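Local coordinates for MsStt7d protein (Micromonas, PDB 4IX3) that probably phosphorylates proteins using ATP, as the catalytic kinase domain of an algal homolog of the state-transition kinase Stt7, at residues B[78-83]-B[153-158]; B[85-90]-B[105-110]; B[199-204]-B[229-234]; B[245-250]-B[324-329]. One frame throughout, in Å; residues are numbered along the deposited sequence.

Interaction 1 (B[78-83]-B[153-158]); sequences KGTCAR and LGSLAR
Arg158, on helix 141-161, brings the edge of its guanidinium to the carbonyl of Lys78 in the loop 78-83. NH2 of Arg158 donates to Lys78 O at 2.8 Å, close to the guanidinium plane, and NH1 adds a weak, more bent bond to the same oxygen, so one acceptor is gripped twice. This is the exposed side of the contact, where Lys78 leads away from the helix with its NZ bonded to His74 O. The tightly packed part lies one helical turn back, where buried Thr80 points at Ser155 and its CB stands 3.8 Å from Ser155 CB. A water bridges the same two residues, donating to Thr80 O and accepting from Ser155 OG at 2.6 Å. The methyl CG2 of Thr80 also lies over one face of the Arg158 guanidinium, 3.5 Å from NH1. With CG2 anti to the carbonyl carbon, OG1 (chi1 60°) is turned to Ala77 O within its own loop. The contact joins the αC-β4 loop of the kinase N-lobe to helix αE of the C-lobe. Because the arginine and the water both take main-chain oxygens of the loop, polar attachment here depends on the loop's backbone path, whereas Thr80 contributes the apolar packing.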
loop_
_atom_site.group_PDB
_atom_site.type_symbol
_atom_site.label_atom_id
_atom_site.label_comp_id
_atom_site.label_asym_id
_atom_site.label_seq_id
_atom_site.Cartn_x
_atom_site.Cartn_y
_atom_site.Cartn_z
ATOM N N LYS B 78 16.607 22.627 -2.242
ATOM C CA LYS B 78 17.654 21.792 -1.614
ATOM C C LYS B 78 17.615 21.926 -0.098
ATOM O O LYS B 78 17.459 23.048 0.404
ATOM C CB LYS B 78 19.043 22.203 -2.102
ATOM C CG LYS B 78 19.338 21.715 -3.514
ATOM C CD LYS B 78 20.831 21.847 -3.789
ATOM C CE LYS B 78 21.218 21.123 -5.075
ATOM N NZ LYS B 78 20.526 21.793 -6.207
ATOM N N GLY B 79 17.773 20.808 0.605
ATOM C CA GLY B 79 17.807 20.756 2.060
ATOM C C GLY B 79 16.445 20.646 2.702
ATOM O O GLY B 79 16.415 20.375 3.920
ATOM N N THR B 80 15.354 20.794 1.941
ATOM C CA THR B 80 14.025 20.582 2.546
ATOM C C THR B 80 13.765 19.101 2.811
ATOM O O THR B 80 13.091 18.775 3.802
ATOM C CB THR B 80 12.893 21.167 1.704
ATOM O OG1 THR B 80 12.870 20.567 0.406
ATOM C CG2 THR B 80 13.008 22.694 1.602
ATOM N N CYS B 81 14.228 18.254 1.884
ATOM C CA CYS B 81 13.929 16.824 1.917
ATOM C C CYS B 81 15.200 15.994 1.875
ATOM O O CYS B 81 16.282 16.546 1.547
ATOM C CB CYS B 81 13.067 16.505 0.706
ATOM S SG CYS B 81 11.485 17.346 0.610
ATOM N N ALA B 82 15.136 14.694 2.145
ATOM C CA ALA B 82 16.291 13.832 1.977
ATOM C C ALA B 82 16.928 14.030 0.592
ATOM O O ALA B 82 16.232 14.124 -0.452
ATOM C CB ALA B 82 15.906 12.378 2.117
ATOM N N ARG B 83 18.273 14.093 0.585
ATOM C CA ARG B 83 18.981 14.403 -0.657
ATOM C C ARG B 83 18.763 13.299 -1.704
ATOM O O ARG B 83 18.985 12.124 -1.432
ATOM C CB ARG B 83 20.472 14.527 -0.344
ATOM C CG ARG B 83 21.353 14.732 -1.590
ATOM C CD ARG B 83 22.789 15.163 -1.220
ATOM N NE ARG B 83 23.435 14.279 -0.238
ATOM C CZ ARG B 83 24.232 13.249 -0.538
ATOM N NH1 ARG B 83 24.503 12.966 -1.814
ATOM N NH2 ARG B 83 24.805 12.565 0.461
ATOM N N LEU B 153 8.037 24.393 8.955
ATOM C CA LEU B 153 7.267 25.390 8.278
ATOM C C LEU B 153 8.165 26.101 7.234
ATOM O O LEU B 153 7.669 26.441 6.145
ATOM C CB LEU B 153 6.644 26.405 9.230
ATOM C CG LEU B 153 5.590 25.814 10.155
ATOM C CD1 LEU B 153 5.286 26.848 11.244
ATOM C CD2 LEU B 153 4.346 25.464 9.391
ATOM N N GLY B 154 9.460 26.340 7.548
ATOM C CA GLY B 154 10.316 27.001 6.542
ATOM C C GLY B 154 10.484 26.100 5.313
ATOM O O GLY B 154 10.436 26.574 4.195
ATOM N N SER B 155 10.647 24.800 5.525
ATOM C CA SER B 155 10.779 23.869 4.391
ATOM C C SER B 155 9.501 23.755 3.582
ATOM O O SER B 155 9.530 23.769 2.342
ATOM C CB SER B 155 11.233 22.514 4.861
ATOM O OG SER B 155 12.574 22.565 5.287
ATOM N N LEU B 156 8.358 23.622 4.269
ATOM C CA LEU B 156 7.076 23.631 3.554
ATOM C C LEU B 156 6.862 24.905 2.748
ATOM O O LEU B 156 6.384 24.870 1.619
ATOM C CB LEU B 156 5.905 23.337 4.514
ATOM C CG LEU B 156 5.907 21.917 5.081
ATOM C CD1 LEU B 156 4.873 21.785 6.178
ATOM C CD2 LEU B 156 5.620 20.925 3.946
ATOM N N ALA B 157 7.230 26.063 3.323
ATOM C CA ALA B 157 7.116 27.311 2.598
ATOM C C ALA B 157 7.974 27.277 1.330
ATOM O O ALA B 157 7.525 27.727 0.269
ATOM C CB ALA B 157 7.502 28.486 3.476
ATOM N N ARG B 158 9.202 26.753 1.430
ATOM C CA ARG B 158 10.038 26.667 0.218
ATOM C C ARG B 158 9.479 25.667 -0.798
ATOM O O ARG B 158 9.490 25.932 -2.022
ATOM C CB ARG B 158 11.445 26.235 0.640
ATOM C CG ARG B 158 12.207 27.349 1.342
ATOM C CD ARG B 158 13.567 26.876 1.894
ATOM N NE ARG B 158 14.424 26.521 0.767
ATOM C CZ ARG B 158 15.409 25.630 0.809
ATOM N NH1 ARG B 158 15.648 24.928 1.919
ATOM N NH2 ARG B 158 16.154 25.438 -0.269
HETATM O O HOH W 1 12.631 20.112 6.264
#

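Interaction 2 (B[85-90]-B[105-110]); sequences MGCIEL and EGLWLM
Met110 sends CG anti to its backbone N (chi1 -171°) and bends at its last torsion, which carries CE to 3.8 Å from Met85 CB; Met85, with CG beside its own N (chi1 -63°), crosses it at an angle. The two belong to an antiparallel strand pair, β4 and β5 of the kinase N-lobe sheet, and their meeting marks a classic beta bulge. Met85 N donates to Met110 O while Met110 N donates to Gly86 O, so two residues of strand 85-90 face one of strand 106-110. Beyond the bulge the ladder is regular, with reciprocal backbone bonds between Ile88 and Trp108 and again between Leu90 and Gly106. Strand 106-112 runs on to Ala112, and Leu109 pairs by backbone with Lys50; both partners bind ADP, absent from this model. On the face holding Ile88, Trp108 and Met110, the Ile88 CD1 methyl reaches across to Met110 CB (4.0 Å) and Trp108 CB (4.1 Å). The indole turns an edge to Ile88 O, its CD1 3.6 Å from that oxygen, and NE1 is bonded to Thr104 O. The opposite face packs on helix 59-76: Leu107 CD1 lies between Cys87 CB (4.0 Å) and Glu89 CB, and Leu109 CD2 also meets Cys87 CB. The carboxylate of Glu89 is paired with Arg11. At the far end Glu105 packs on Ala269 of the second subunit. Leu90 O there accepts Gly106 N at 2.7 Å, and a water that donates to this oxygen also donates to Glu105 OE2, 2.7 Å away.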
loop_
_atom_site.group_PDB
_atom_site.type_symbol
_atom_site.label_atom_id
_atom_site.label_comp_id
_atom_site.label_asym_id
_atom_site.label_seq_id
_atom_site.Cartn_x
_atom_site.Cartn_y
_atom_site.Cartn_z
ATOM N N MET B 85 19.533 11.250 -4.976
ATOM C CA MET B 85 20.763 10.850 -5.681
ATOM C C MET B 85 20.474 10.282 -7.058
ATOM O O MET B 85 21.427 10.031 -7.802
ATOM C CB MET B 85 21.509 9.816 -4.832
ATOM C CG MET B 85 21.966 10.409 -3.496
ATOM S SD MET B 85 22.773 9.234 -2.375
ATOM C CE MET B 85 24.403 9.027 -3.102
ATOM N N GLY B 86 19.220 10.254 -7.502
ATOM C CA GLY B 86 18.883 9.847 -8.866
ATOM C C GLY B 86 18.190 8.509 -8.953
ATOM O O GLY B 86 17.557 8.058 -7.996
ATOM N N CYS B 87 18.238 7.926 -10.138
ATOM C CA CYS B 87 17.555 6.676 -10.399
ATOM C C CYS B 87 18.526 5.608 -10.861
ATOM O O CYS B 87 19.640 5.935 -11.268
ATOM C CB CYS B 87 16.430 6.873 -11.416
ATOM S SG CYS B 87 17.010 7.126 -13.101
ATOM N N ILE B 88 18.072 4.355 -10.853
ATOM C CA ILE B 88 18.809 3.236 -11.469
ATOM C C ILE B 88 17.769 2.288 -12.008
ATOM O O ILE B 88 16.982 1.760 -11.224
ATOM C CB ILE B 88 19.708 2.463 -10.442
ATOM C CG1 ILE B 88 20.375 3.418 -9.456
ATOM C CG2 ILE B 88 20.720 1.598 -11.231
ATOM C CD1 ILE B 88 19.626 3.603 -8.139
ATOM N N GLU B 89 17.740 2.028 -13.303
ATOM C CA GLU B 89 16.805 1.060 -13.871
ATOM C C GLU B 89 17.540 -0.195 -14.310
ATOM O O GLU B 89 18.469 -0.095 -15.032
ATOM C CB GLU B 89 16.036 1.693 -15.005
ATOM C CG GLU B 89 14.844 0.844 -15.451
ATOM C CD GLU B 89 13.963 1.548 -16.455
ATOM O OE1 GLU B 89 14.432 2.399 -17.213
ATOM O OE2 GLU B 89 12.779 1.256 -16.463
ATOM N N LEU B 90 17.111 -1.357 -13.829
ATOM C CA LEU B 90 17.780 -2.609 -14.165
ATOM C C LEU B 90 16.894 -3.479 -15.045
ATOM O O LEU B 90 15.690 -3.586 -14.809
ATOM C CB LEU B 90 18.166 -3.368 -12.894
ATOM C CG LEU B 90 19.541 -3.046 -12.303
ATOM C CD1 LEU B 90 19.398 -2.337 -10.964
ATOM C CD2 LEU B 90 20.373 -4.311 -12.158
ATOM N N GLU B 105 15.131 -6.318 -11.303
ATOM C CA GLU B 105 14.610 -5.702 -12.537
ATOM C C GLU B 105 13.598 -4.586 -12.225
ATOM O O GLU B 105 12.651 -4.789 -11.440
ATOM C CB GLU B 105 13.972 -6.847 -13.373
ATOM C CG GLU B 105 13.377 -6.383 -14.696
ATOM C CD GLU B 105 11.945 -5.826 -14.639
ATOM O OE1 GLU B 105 11.123 -6.457 -13.906
ATOM O OE2 GLU B 105 11.624 -4.819 -15.331
ATOM N N GLY B 106 13.722 -3.454 -12.914
ATOM C CA GLY B 106 12.792 -2.329 -12.837
ATOM C C GLY B 106 13.479 -1.050 -12.353
ATOM O O GLY B 106 14.672 -0.997 -12.141
ATOM N N LEU B 107 12.677 -0.041 -12.152
ATOM C CA LEU B 107 13.147 1.304 -11.806
ATOM C C LEU B 107 13.343 1.403 -10.292
ATOM O O LEU B 107 12.454 1.038 -9.501
ATOM C CB LEU B 107 12.113 2.333 -12.284
ATOM C CG LEU B 107 12.489 3.787 -11.958
ATOM C CD1 LEU B 107 13.714 4.205 -12.762
ATOM C CD2 LEU B 107 11.282 4.683 -12.331
ATOM N N TRP B 108 14.465 1.975 -9.901
ATOM C CA TRP B 108 14.799 2.310 -8.519
ATOM C C TRP B 108 15.071 3.784 -8.357
ATOM O O TRP B 108 15.668 4.415 -9.256
ATOM C CB TRP B 108 16.044 1.574 -8.043
ATOM C CG TRP B 108 15.832 0.096 -7.944
ATOM C CD1 TRP B 108 15.903 -0.873 -8.945
ATOM C CD2 TRP B 108 15.500 -0.589 -6.726
ATOM N NE1 TRP B 108 15.661 -2.113 -8.391
ATOM C CE2 TRP B 108 15.425 -2.001 -7.038
ATOM C CE3 TRP B 108 15.337 -0.176 -5.400
ATOM C CZ2 TRP B 108 15.086 -2.928 -6.080
ATOM C CZ3 TRP B 108 15.025 -1.115 -4.434
ATOM C CH2 TRP B 108 14.888 -2.470 -4.760
ATOM N N LEU B 109 14.690 4.371 -7.211
ATOM C CA LEU B 109 15.145 5.715 -6.796
ATOM C C LEU B 109 16.089 5.555 -5.629
ATOM O O LEU B 109 15.967 4.635 -4.806
ATOM C CB LEU B 109 13.925 6.545 -6.390
ATOM C CG LEU B 109 12.830 6.634 -7.434
ATOM C CD1 LEU B 109 11.741 7.594 -6.949
ATOM C CD2 LEU B 109 13.386 7.085 -8.794
ATOM N N MET B 110 17.009 6.523 -5.470
ATOM C CA MET B 110 17.987 6.482 -4.397
ATOM C C MET B 110 18.129 7.860 -3.739
ATOM O O MET B 110 18.136 8.884 -4.432
ATOM C CB MET B 110 19.345 6.015 -4.945
ATOM C CG MET B 110 20.381 5.722 -3.859
ATOM S SD MET B 110 21.844 4.865 -4.483
ATOM C CE MET B 110 22.708 6.229 -5.267
HETATM O O HOH W 2 13.308 -3.141 -16.667
#

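Interaction 3 (B[199-204]-B[229-234]); sequences PETLNY and PRPTKD
Tyr204 and Pro231 form the apolar centre of this contact between the activation segment of the kinase (199-204), which follows strand 193-194, and the chain just ahead of helix 236-243. The two run nearly opposite to each other without strand pairing. Tyr204 has CG anti to its backbone N (chi1 -172°), which swings one side of the ring to the proline: ring atom CD2 lies 3.6 Å from Pro231 CB, and the two side chains meet obliquely. Pro231 CG is also set against the backbone oxygen of Tyr204. Beyond the proline the ring packs on Leu224 and Pro245, so it joins three pieces of chain. Cutting Tyr204 back to an alanine here would probably open a gap beside Pro231 and deprive Leu224 and Pro245 of their aromatic neighbour. Arg230 leads away from the loop at CB but bends back at chi2, bringing an edge of its guanidinium up to the same carbonyl, with NH1 3.1 Å from Tyr204 O. At the other, exposed end, Lys233 is stretched until its final torsion, where a turn (chi4 64°) aims NZ across the extended Glu200. NZ comes to 3.2 Å from Glu200 CG and 3.4 Å from Glu200 OE2, so the ammonium lies alongside the chain as much as at the carboxylate, and the hydrogen bond within the salt bridge is weak and long. Between these ends one water spans the two loops, 2.9 Å from Thr201 OG1 and donating to Pro231 O at 2.7 Å.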
loop_
_atom_site.group_PDB
_atom_site.type_symbol
_atom_site.label_atom_id
_atom_site.label_comp_id
_atom_site.label_asym_id
_atom_site.label_seq_id
_atom_site.Cartn_x
_atom_site.Cartn_y
_atom_site.Cartn_z
ATOM N N PRO B 199 7.059 22.365 -16.131
ATOM C CA PRO B 199 6.157 22.848 -17.181
ATOM C C PRO B 199 4.743 22.250 -17.160
ATOM O O PRO B 199 3.835 22.785 -17.805
ATOM C CB PRO B 199 6.868 22.390 -18.451
ATOM C CG PRO B 199 7.424 21.061 -18.051
ATOM C CD PRO B 199 7.899 21.259 -16.631
ATOM N N GLU B 200 4.537 21.192 -16.381
ATOM C CA GLU B 200 3.221 20.552 -16.294
ATOM C C GLU B 200 2.962 20.176 -14.859
ATOM O O GLU B 200 3.886 19.789 -14.123
ATOM C CB GLU B 200 3.158 19.287 -17.150
ATOM C CG GLU B 200 3.418 19.551 -18.630
ATOM C CD GLU B 200 3.000 18.394 -19.504
ATOM O OE1 GLU B 200 2.643 17.328 -18.952
ATOM O OE2 GLU B 200 3.030 18.561 -20.743
ATOM N N THR B 201 1.697 20.266 -14.458
ATOM C CA THR B 201 1.342 19.768 -13.120
ATOM C C THR B 201 1.540 18.247 -13.039
ATOM O O THR B 201 1.463 17.535 -14.063
ATOM C CB THR B 201 -0.098 20.135 -12.688
ATOM O OG1 THR B 201 -1.024 19.404 -13.498
ATOM C CG2 THR B 201 -0.353 21.650 -12.817
ATOM N N LEU B 202 1.804 17.736 -11.839
ATOM C CA LEU B 202 2.098 16.310 -11.610
ATOM C C LEU B 202 1.284 15.843 -10.412
ATOM O O LEU B 202 1.235 16.543 -9.403
ATOM C CB LEU B 202 3.593 16.059 -11.345
ATOM C CG LEU B 202 4.568 16.561 -12.417
ATOM C CD1 LEU B 202 5.969 16.468 -11.838
ATOM C CD2 LEU B 202 4.462 15.801 -13.727
ATOM N N ASN B 203 0.576 14.725 -10.543
ATOM C CA ASN B 203 -0.136 14.107 -9.429
ATOM C C ASN B 203 -1.162 15.048 -8.750
ATOM O O ASN B 203 -1.340 15.036 -7.514
ATOM C CB ASN B 203 0.881 13.513 -8.448
ATOM C CG ASN B 203 0.294 12.438 -7.550
ATOM O OD1 ASN B 203 -0.560 11.673 -7.976
ATOM N ND2 ASN B 203 0.771 12.357 -6.309
ATOM N N TYR B 204 -1.807 15.866 -9.576
ATOM C CA TYR B 204 -2.641 16.970 -9.116
ATOM C C TYR B 204 -3.968 16.902 -9.862
ATOM O O TYR B 204 -3.995 17.026 -11.074
ATOM C CB TYR B 204 -1.910 18.254 -9.472
ATOM C CG TYR B 204 -2.496 19.537 -8.917
ATOM C CD1 TYR B 204 -2.922 19.611 -7.591
ATOM C CD2 TYR B 204 -2.611 20.661 -9.708
ATOM C CE1 TYR B 204 -3.391 20.808 -7.059
ATOM C CE2 TYR B 204 -3.097 21.871 -9.204
ATOM C CZ TYR B 204 -3.453 21.950 -7.864
ATOM O OH TYR B 204 -3.884 23.154 -7.301
ATOM N N PRO B 229 -12.505 22.607 -11.510
ATOM C CA PRO B 229 -11.929 22.218 -12.792
ATOM C C PRO B 229 -10.689 21.339 -12.630
ATOM O O PRO B 229 -9.959 21.420 -11.624
ATOM C CB PRO B 229 -11.503 23.551 -13.430
ATOM C CG PRO B 229 -12.293 24.602 -12.739
ATOM C CD PRO B 229 -12.582 24.072 -11.356
ATOM N N ARG B 230 -10.455 20.516 -13.644
ATOM C CA ARG B 230 -9.198 19.806 -13.824
ATOM C C ARG B 230 -8.102 20.838 -13.990
ATOM O O ARG B 230 -8.323 21.855 -14.651
ATOM C CB ARG B 230 -9.279 18.989 -15.111
ATOM C CG ARG B 230 -9.398 17.495 -14.892
ATOM C CD ARG B 230 -8.005 16.941 -14.661
ATOM N NE ARG B 230 -7.991 15.538 -14.263
ATOM C CZ ARG B 230 -7.018 14.988 -13.543
ATOM N NH1 ARG B 230 -6.005 15.743 -13.115
ATOM N NH2 ARG B 230 -7.070 13.695 -13.241
ATOM N N PRO B 231 -6.923 20.596 -13.379
ATOM C CA PRO B 231 -5.871 21.594 -13.527
ATOM C C PRO B 231 -5.234 21.547 -14.908
ATOM O O PRO B 231 -4.927 20.472 -15.436
ATOM C CB PRO B 231 -4.833 21.197 -12.477
ATOM C CG PRO B 231 -5.129 19.776 -12.134
ATOM C CD PRO B 231 -6.593 19.554 -12.392
ATOM N N THR B 232 -5.118 22.721 -15.508
ATOM C CA THR B 232 -4.430 22.884 -16.775
ATOM C C THR B 232 -3.450 24.035 -16.612
ATOM O O THR B 232 -3.453 24.728 -15.579
ATOM C CB THR B 232 -5.430 23.253 -17.891
ATOM O OG1 THR B 232 -6.015 24.532 -17.603
ATOM C CG2 THR B 232 -6.537 22.203 -17.982
ATOM N N LYS B 233 -2.628 24.242 -17.638
ATOM C CA LYS B 233 -1.629 25.304 -17.650
ATOM C C LYS B 233 -2.258 26.683 -17.493
ATOM O O LYS B 233 -1.672 27.563 -16.869
ATOM C CB LYS B 233 -0.820 25.266 -18.947
ATOM C CG LYS B 233 0.136 24.092 -19.097
ATOM C CD LYS B 233 0.386 23.737 -20.560
ATOM C CE LYS B 233 1.530 22.748 -20.748
ATOM N NZ LYS B 233 1.282 21.406 -20.150
ATOM N N ASP B 234 -3.416 26.901 -18.112
ATOM C CA ASP B 234 -4.049 28.209 -17.977
ATOM C C ASP B 234 -4.704 28.479 -16.637
ATOM O O ASP B 234 -4.689 29.621 -16.198
ATOM C CB ASP B 234 -5.017 28.511 -19.113
ATOM C CG ASP B 234 -4.362 28.363 -20.456
ATOM O OD1 ASP B 234 -3.202 28.811 -20.594
ATOM O OD2 ASP B 234 -4.980 27.738 -21.338
HETATM O O HOH W 3 -2.311 20.216 -15.966
#

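Interaction 4 (B[245-250]-B[324-329]); sequences PDRFDS and DARASC
The side chains of Arg247 and Arg326 run antiparallel alongside one another, each giving an N-H to the other's backbone carbonyl, where the start of helix αF of the kinase C-lobe meets the loop leading into helix 329-332. Arg247 NE donates to Arg326 O at 3.0 Å in a straight line (180°), near its guanidinium plane. In return Arg326, with CG anti to the backbone N (chi1 -168°) and a bend at chi3, brings NH1 to Arg247 O, also at 3.0 Å, but from above the carbonyl plane, 67° out of it. A third bond runs from Ser250 OG to Ala327 O (2.8 Å), in the plane of that carbonyl. Over the centre of one face of the Arg247 guanidinium sits Ser328 CB, 3.7 Å from the plane. Further out, Asp246 OD1 takes Arg247 NH1 at 2.8 Å through its syn lone pair, a salt bridge that, with the NE bond, holds the group's rotation. A leucine in place of Arg247 would probably leave Arg326 O without its straight donor and Asp246 without its charge partner. Arg326 is positioned by NE on Glu320 O and NH2 in a salt bridge with Glu220, consistent with the arginine-glutamate pair tying the activation segment to the C-lobe in protein kinases. Ser328 N-caps helix 329-332, its OG bonded to Ala331 N. On the helix, Asp249 accepts from His160 NE2, His166 N and Arg167 N. A water joins the layers: it donates to Asp246 OD1 (2.8 Å) and Ser250 OG, and accepts from Cys329 N at 3.0 Å.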
loop_
_atom_site.group_PDB
_atom_site.type_symbol
_atom_site.label_atom_id
_atom_site.label_comp_id
_atom_site.label_asym_id
_atom_site.label_seq_id
_atom_site.Cartn_x
_atom_site.Cartn_y
_atom_site.Cartn_z
ATOM N N PRO B 245 -4.414 24.392 -2.107
ATOM C CA PRO B 245 -4.012 23.026 -1.801
ATOM C C PRO B 245 -2.855 22.948 -0.812
ATOM O O PRO B 245 -2.732 21.956 -0.072
ATOM C CB PRO B 245 -3.593 22.463 -3.158
ATOM C CG PRO B 245 -3.197 23.691 -3.959
ATOM C CD PRO B 245 -4.162 24.771 -3.503
ATOM N N ASP B 246 -2.038 24.009 -0.728
ATOM C CA ASP B 246 -0.957 24.056 0.260
ATOM C C ASP B 246 -1.460 23.990 1.702
ATOM O O ASP B 246 -0.726 23.600 2.590
ATOM C CB ASP B 246 -0.093 25.309 0.045
ATOM C CG ASP B 246 -0.917 26.575 0.111
ATOM O OD1 ASP B 246 -0.551 27.452 0.920
ATOM O OD2 ASP B 246 -1.893 26.704 -0.666
ATOM N N ARG B 247 -2.693 24.471 1.902
ATOM C CA ARG B 247 -3.315 24.424 3.245
ATOM C C ARG B 247 -3.587 22.989 3.697
ATOM O O ARG B 247 -3.736 22.745 4.901
ATOM C CB ARG B 247 -4.585 25.273 3.321
ATOM C CG ARG B 247 -4.322 26.693 3.796
ATOM C CD ARG B 247 -3.266 27.471 3.014
ATOM N NE ARG B 247 -3.406 28.892 3.302
ATOM C CZ ARG B 247 -3.034 29.873 2.486
ATOM N NH1 ARG B 247 -2.315 29.598 1.398
ATOM N NH2 ARG B 247 -3.351 31.130 2.761
ATOM N N PHE B 248 -3.508 21.997 2.782
ATOM C CA PHE B 248 -3.485 20.604 3.244
ATOM C C PHE B 248 -2.254 20.339 4.112
ATOM O O PHE B 248 -2.321 19.718 5.193
ATOM C CB PHE B 248 -3.498 19.666 2.020
ATOM C CG PHE B 248 -3.572 18.206 2.391
ATOM C CD1 PHE B 248 -4.770 17.493 2.246
ATOM C CD2 PHE B 248 -2.447 17.486 2.764
ATOM C CE1 PHE B 248 -4.855 16.141 2.617
ATOM C CE2 PHE B 248 -2.498 16.143 3.091
ATOM C CZ PHE B 248 -3.725 15.461 3.023
ATOM N N ASP B 249 -1.107 20.865 3.657
ATOM C CA ASP B 249 0.127 20.732 4.431
ATOM C C ASP B 249 0.097 21.558 5.731
ATOM O O ASP B 249 0.645 21.131 6.734
ATOM C CB ASP B 249 1.357 21.170 3.629
ATOM C CG ASP B 249 1.785 20.168 2.551
ATOM O OD1 ASP B 249 1.411 18.967 2.612
ATOM O OD2 ASP B 249 2.609 20.594 1.696
ATOM N N SER B 250 -0.613 22.684 5.710
ATOM C CA SER B 250 -0.735 23.479 6.954
ATOM C C SER B 250 -1.431 22.683 8.072
ATOM O O SER B 250 -0.949 22.614 9.202
ATOM C CB SER B 250 -1.546 24.728 6.695
ATOM O OG SER B 250 -0.870 25.581 5.773
ATOM N N ASP B 324 -9.790 28.974 3.677
ATOM C CA ASP B 324 -9.697 30.409 3.440
ATOM C C ASP B 324 -9.276 31.193 4.671
ATOM O O ASP B 324 -8.892 32.346 4.533
ATOM C CB ASP B 324 -11.023 30.982 2.938
ATOM C CG ASP B 324 -11.241 30.690 1.469
ATOM O OD1 ASP B 324 -10.307 30.149 0.827
ATOM O OD2 ASP B 324 -12.324 30.979 0.945
ATOM N N ALA B 325 -9.375 30.558 5.835
ATOM C CA ALA B 325 -8.999 31.172 7.099
ATOM C C ALA B 325 -7.673 30.573 7.576
ATOM O O ALA B 325 -7.070 31.098 8.501
ATOM C CB ALA B 325 -10.111 30.911 8.130
ATOM N N ARG B 326 -7.208 29.460 6.996
ATOM C CA ARG B 326 -6.077 28.720 7.552
ATOM C C ARG B 326 -4.754 29.338 7.084
ATOM O O ARG B 326 -4.607 29.656 5.889
ATOM C CB ARG B 326 -6.172 27.261 7.070
ATOM C CG ARG B 326 -5.238 26.303 7.799
ATOM C CD ARG B 326 -5.395 24.871 7.278
ATOM N NE ARG B 326 -6.789 24.409 7.365
ATOM C CZ ARG B 326 -7.346 23.483 6.588
ATOM N NH1 ARG B 326 -6.586 22.829 5.732
ATOM N NH2 ARG B 326 -8.629 23.179 6.700
ATOM N N ALA B 327 -3.788 29.442 7.993
ATOM C CA ALA B 327 -2.497 30.092 7.640
ATOM C C ALA B 327 -1.750 29.314 6.569
ATOM O O ALA B 327 -1.751 28.077 6.591
ATOM C CB ALA B 327 -1.587 30.151 8.851
ATOM N N SER B 328 -1.047 30.027 5.676
ATOM C CA SER B 328 -0.004 29.399 4.872
ATOM C C SER B 328 1.156 29.052 5.768
ATOM O O SER B 328 1.325 29.630 6.859
ATOM C CB SER B 328 0.456 30.368 3.777
ATOM O OG SER B 328 1.127 31.486 4.369
ATOM N N CYS B 329 2.002 28.120 5.359
ATOM C CA CYS B 329 3.172 27.767 6.154
ATOM C C CYS B 329 4.150 28.957 6.199
ATOM O O CYS B 329 4.721 29.222 7.262
ATOM C CB CYS B 329 3.850 26.513 5.580
ATOM S SG CYS B 329 2.829 25.020 5.868
HETATM O O HOH W 4 0.600 26.501 3.303
HETATM O O HOH W 5 -6.108 31.188 4.094
#

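In the fold
All four contacts belong to one protein kinase domain. Interaction 2 lies in the N-lobe sheet and is nested along the chain inside the loop closed by interaction 1, with strand 84-90 directly following the loop 78-83; their centres are about 23 Å apart. Interactions 3 and 4 follow in series in the C-lobe. Interaction 4 touches interaction 1, where Leu156 CB of helix 141-161 packs 3.8 Å from Cys329 SG, and touches interaction 3, where Tyr204 OH lies 3.5 Å from Pro245 CG. Interactions 2 and 4, about 34 Å apart, lie on opposite sides of the chain's centre. Packing therefore runs continuously from the interlobe loop through helices 141-161 and 246-261 to the loops around Tyr204.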